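Local coordinates for protein multi-copper Oxidase CueO (Ochrobactrum, PDB 6EVG) that is a laccase-like multicopper oxidase that uses bound copper to oxidise lignin model compounds and lignosulfonate, probably passing the electrons on to dioxygen, at residues R160-D165 against E271-F276. Residues are numbered along the deposited sequence; the frame is centred on the assembly and turned at random.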
ATOM      1  N   ARG A 160     -20.773 -13.346   3.039  1.00 12.10           N
ATOM      2  CA  ARG A 160     -20.850 -12.016   2.448  1.00 13.06           C
ATOM      3  C   ARG A 160     -21.210 -12.046   0.952  1.00 11.96           C
ATOM      4  O   ARG A 160     -21.456 -11.006   0.365  1.00 15.23           O
ATOM      5  CB  ARG A 160     -19.511 -11.267   2.620  1.00 11.26           C
ATOM      6  CG  ARG A 160     -19.156 -10.939   4.082  1.00 11.57           C
ATOM      7  CD  ARG A 160     -17.812 -10.244   4.168  1.00 11.73           C
ATOM      8  NE  ARG A 160     -17.547  -9.876   5.557  1.00 12.84           N
ATOM      9  CZ  ARG A 160     -16.767 -10.534   6.388  1.00 12.43           C
ATOM     10  NH1 ARG A 160     -15.990 -11.513   5.993  1.00 11.96           N
ATOM     11  NH2 ARG A 160     -16.764 -10.166   7.664  1.00 13.72           N
ATOM     12  N   GLY A 161     -21.106 -13.206   0.329  1.00 11.63           N
ATOM     13  CA  GLY A 161     -21.293 -13.275  -1.093  1.00 12.58           C
ATOM     14  C   GLY A 161     -20.098 -12.896  -1.924  1.00 11.76           C
ATOM     15  O   GLY A 161     -20.235 -12.423  -3.067  1.00 13.63           O
ATOM     16  N   LEU A 162     -18.899 -13.057  -1.385  1.00 10.02           N
ATOM     17  CA  LEU A 162     -17.698 -12.608  -2.060  1.00 10.11           C
ATOM     18  C   LEU A 162     -16.970 -13.794  -2.673  1.00 10.42           C
ATOM     19  O   LEU A 162     -16.840 -14.866  -2.035  1.00 12.59           O
ATOM     20  CB  LEU A 162     -16.761 -11.923  -1.114  1.00 10.18           C
ATOM     21  CG  LEU A 162     -17.276 -10.620  -0.485  1.00 10.09           C
ATOM     22  CD1 LEU A 162     -16.369 -10.107   0.613  1.00 12.09           C
ATOM     23  CD2 LEU A 162     -17.500  -9.560  -1.519  1.00 12.32           C
ATOM     24  N   PRO A 163     -16.383 -13.628  -3.861  1.00 10.41           N
ATOM     25  CA  PRO A 163     -15.468 -14.640  -4.424  1.00 10.12           C
ATOM     26  C   PRO A 163     -14.283 -14.821  -3.465  1.00 10.52           C
ATOM     27  O   PRO A 163     -13.803 -13.829  -2.940  1.00 11.06           O
ATOM     28  CB  PRO A 163     -15.046 -14.019  -5.758  1.00 10.31           C
ATOM     29  CG  PRO A 163     -16.096 -12.994  -6.096  1.00 10.30           C
ATOM     30  CD  PRO A 163     -16.504 -12.462  -4.772  1.00 10.40           C
ATOM     31  N   GLU A 164     -13.819 -16.051  -3.318  1.00 10.92           N
ATOM     32  CA  GLU A 164     -12.759 -16.352  -2.375  1.00 12.70           C
ATOM     33  C   GLU A 164     -11.868 -17.516  -2.786  1.00 12.63           C
ATOM     34  O   GLU A 164     -11.089 -17.991  -1.928  1.00 14.34           O
ATOM     35  CB  GLU A 164     -13.352 -16.547  -0.962  1.00 14.68           C
ATOM     36  CG  GLU A 164     -14.235 -17.755  -0.829  1.00 17.75           C
ATOM     37  CD  GLU A 164     -14.602 -18.167   0.573  1.00 21.39           C
ATOM     38  OE1 GLU A 164     -14.018 -17.617   1.479  1.00 26.09           O
ATOM     39  OE2 GLU A 164     -15.452 -19.031   0.744  1.00 27.36           O
ATOM     40  N   ASP A 165     -11.896 -17.910  -4.060  1.00 11.44           N
ATOM     41  CA  ASP A 165     -11.029 -19.029  -4.505  1.00 13.51           C
ATOM     42  C   ASP A 165      -9.712 -18.424  -5.021  1.00 12.51           C
ATOM     43  O   ASP A 165      -9.668 -17.885  -6.133  1.00 11.45           O
ATOM     44  CB  ASP A 165     -11.768 -19.815  -5.622  1.00 14.93           C
ATOM     45  CG  ASP A 165     -11.177 -21.125  -5.986  1.00 20.87           C
ATOM     46  OD1 ASP A 165     -10.120 -21.467  -5.428  1.00 29.82           O
ATOM     47  OD2 ASP A 165     -11.757 -21.843  -6.874  1.00 26.45           O
ATOM     48  N   GLU A 271     -10.322  -3.470  -2.755  1.00  6.90           N
ATOM     49  CA  GLU A 271     -10.850  -4.752  -3.280  1.00  7.11           C
ATOM     50  C   GLU A 271     -12.094  -4.427  -4.106  1.00  7.49           C
ATOM     51  O   GLU A 271     -12.991  -3.704  -3.617  1.00  8.14           O
ATOM     52  CB  GLU A 271     -11.196  -5.707  -2.163  1.00  7.69           C
ATOM     53  CG  GLU A 271     -10.058  -6.022  -1.197  1.00  8.80           C
ATOM     54  CD  GLU A 271     -10.399  -7.066  -0.178  1.00 10.28           C
ATOM     55  OE1 GLU A 271     -10.987  -8.089  -0.534  1.00 15.60           O
ATOM     56  OE2 GLU A 271     -10.119  -6.838   1.003  1.00 13.38           O
ATOM     57  N   VAL A 272     -12.102  -4.917  -5.342  1.00  7.55           N
ATOM     58  CA  VAL A 272     -13.200  -4.628  -6.264  1.00  8.10           C
ATOM     59  C   VAL A 272     -13.722  -5.915  -6.845  1.00  8.41           C
ATOM     60  O   VAL A 272     -13.024  -6.918  -7.001  1.00 10.22           O
ATOM     61  CB  VAL A 272     -12.743  -3.689  -7.367  1.00  9.45           C
ATOM     62  CG1 VAL A 272     -12.216  -2.385  -6.789  1.00 10.82           C
ATOM     63  CG2 VAL A 272     -11.799  -4.313  -8.350  1.00 10.20           C
ATOM     64  N   LEU A 273     -15.017  -5.900  -7.174  1.00  7.64           N
ATOM     65  CA  LEU A 273     -15.636  -7.014  -7.912  1.00  7.88           C
ATOM     66  C   LEU A 273     -15.925  -6.547  -9.323  1.00  8.61           C
ATOM     67  O   LEU A 273     -16.505  -5.486  -9.527  1.00  9.73           O
ATOM     68  CB  LEU A 273     -16.924  -7.466  -7.227  1.00  8.49           C
ATOM     69  CG  LEU A 273     -16.860  -7.870  -5.786  1.00 11.29           C
ATOM     70  CD1 LEU A 273     -18.152  -8.418  -5.257  1.00 12.05           C
ATOM     71  CD2 LEU A 273     -15.767  -8.757  -5.408  1.00 12.08           C
ATOM     72  N   VAL A 274     -15.592  -7.417 -10.277  1.00  8.78           N
ATOM     73  CA  VAL A 274     -15.814  -7.174 -11.691  1.00  8.80           C
ATOM     74  C   VAL A 274     -16.581  -8.369 -12.241  1.00  9.87           C
ATOM     75  O   VAL A 274     -16.245  -9.499 -11.973  1.00 10.81           O
ATOM     76  CB  VAL A 274     -14.482  -6.956 -12.454  1.00  9.91           C
ATOM     77  CG1 VAL A 274     -14.731  -6.809 -13.958  1.00 11.99           C
ATOM     78  CG2 VAL A 274     -13.731  -5.772 -11.899  1.00 11.00           C
ATOM     79  N   ASP A 275     -17.643  -8.085 -13.015  1.00 10.23           N
ATOM     80  CA  ASP A 275     -18.460  -9.141 -13.616  1.00 10.12           C
ATOM     81  C   ASP A 275     -17.918  -9.495 -14.976  1.00 10.51           C
ATOM     82  O   ASP A 275     -17.988  -8.690 -15.903  1.00 12.32           O
ATOM     83  CB  ASP A 275     -19.917  -8.679 -13.699  1.00 11.79           C
ATOM     84  CG  ASP A 275     -20.871  -9.810 -14.069  1.00 14.47           C
ATOM     85  OD1 ASP A 275     -20.447 -10.904 -14.371  1.00 16.43           O
ATOM     86  OD2 ASP A 275     -22.081  -9.520 -13.967  1.00 21.45           O
ATOM     87  N   PHE A 276     -17.414 -10.731 -15.123  1.00 11.16           N
ATOM     88  CA  PHE A 276     -16.893 -11.259 -16.391  1.00 12.40           C
ATOM     89  C   PHE A 276     -17.890 -12.178 -17.093  1.00 13.69           C
ATOM     90  O   PHE A 276     -17.544 -12.850 -18.068  1.00 16.53           O
ATOM     91  CB  PHE A 276     -15.520 -11.908 -16.171  1.00 13.12           C
ATOM     92  CG  PHE A 276     -14.422 -10.923 -15.845  1.00 12.88           C
ATOM     93  CD1 PHE A 276     -13.787 -10.178 -16.830  1.00 14.70           C
ATOM     94  CD2 PHE A 276     -13.985 -10.777 -14.568  1.00 12.41           C
ATOM     95  CE1 PHE A 276     -12.740  -9.311 -16.488  1.00 14.39           C
ATOM     96  CE2 PHE A 276     -12.923  -9.935 -14.249  1.00 13.17           C
ATOM     97  CZ  PHE A 276     -12.336  -9.174 -15.181  1.00 14.05           C
TER
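L273 reaches off its strand with both methyls and divides them between two neighbours, L162 and P163, and those two apolar touches are the only contacts within 4.5 Å between the segments. CD1 of L273 meets CD2 of L162 at 4.0 Å, the two leucine side chains crossing at about a right angle. The other branch, CD2 of L273, lies 3.8 Å from CD of P163, the ring carbon bonded to the proline nitrogen. The CB of L273 already points toward the loop 160-165, and with CG anti to the carbonyl carbon (chi1 -56°) the chain continues that way until its two methyls end at L162 and P163.

Polar bonds hold the two sides from outside this apolar patch. Strand 269-275 lies between strands 219-226 and 243-248 in its sheet, and L273 pairs through its backbone with L244. R221, on strand 219-226, links both segments: its NH1 hydrogen-bonds to the carbonyl O of P163, while its NH2 forms a salt bridge with OE1 of E271. At the start of the loop segment, R160 makes salt bridges to D154, D157 and D319, none of them on the strand.

The link between the first and second cupredoxin-like domains thus lies against a face of the second domain's sheet. A small, buried apolar contact joins them at L273, while R221, bonded to both segments, probably helps fix how the loop sits over the sheet.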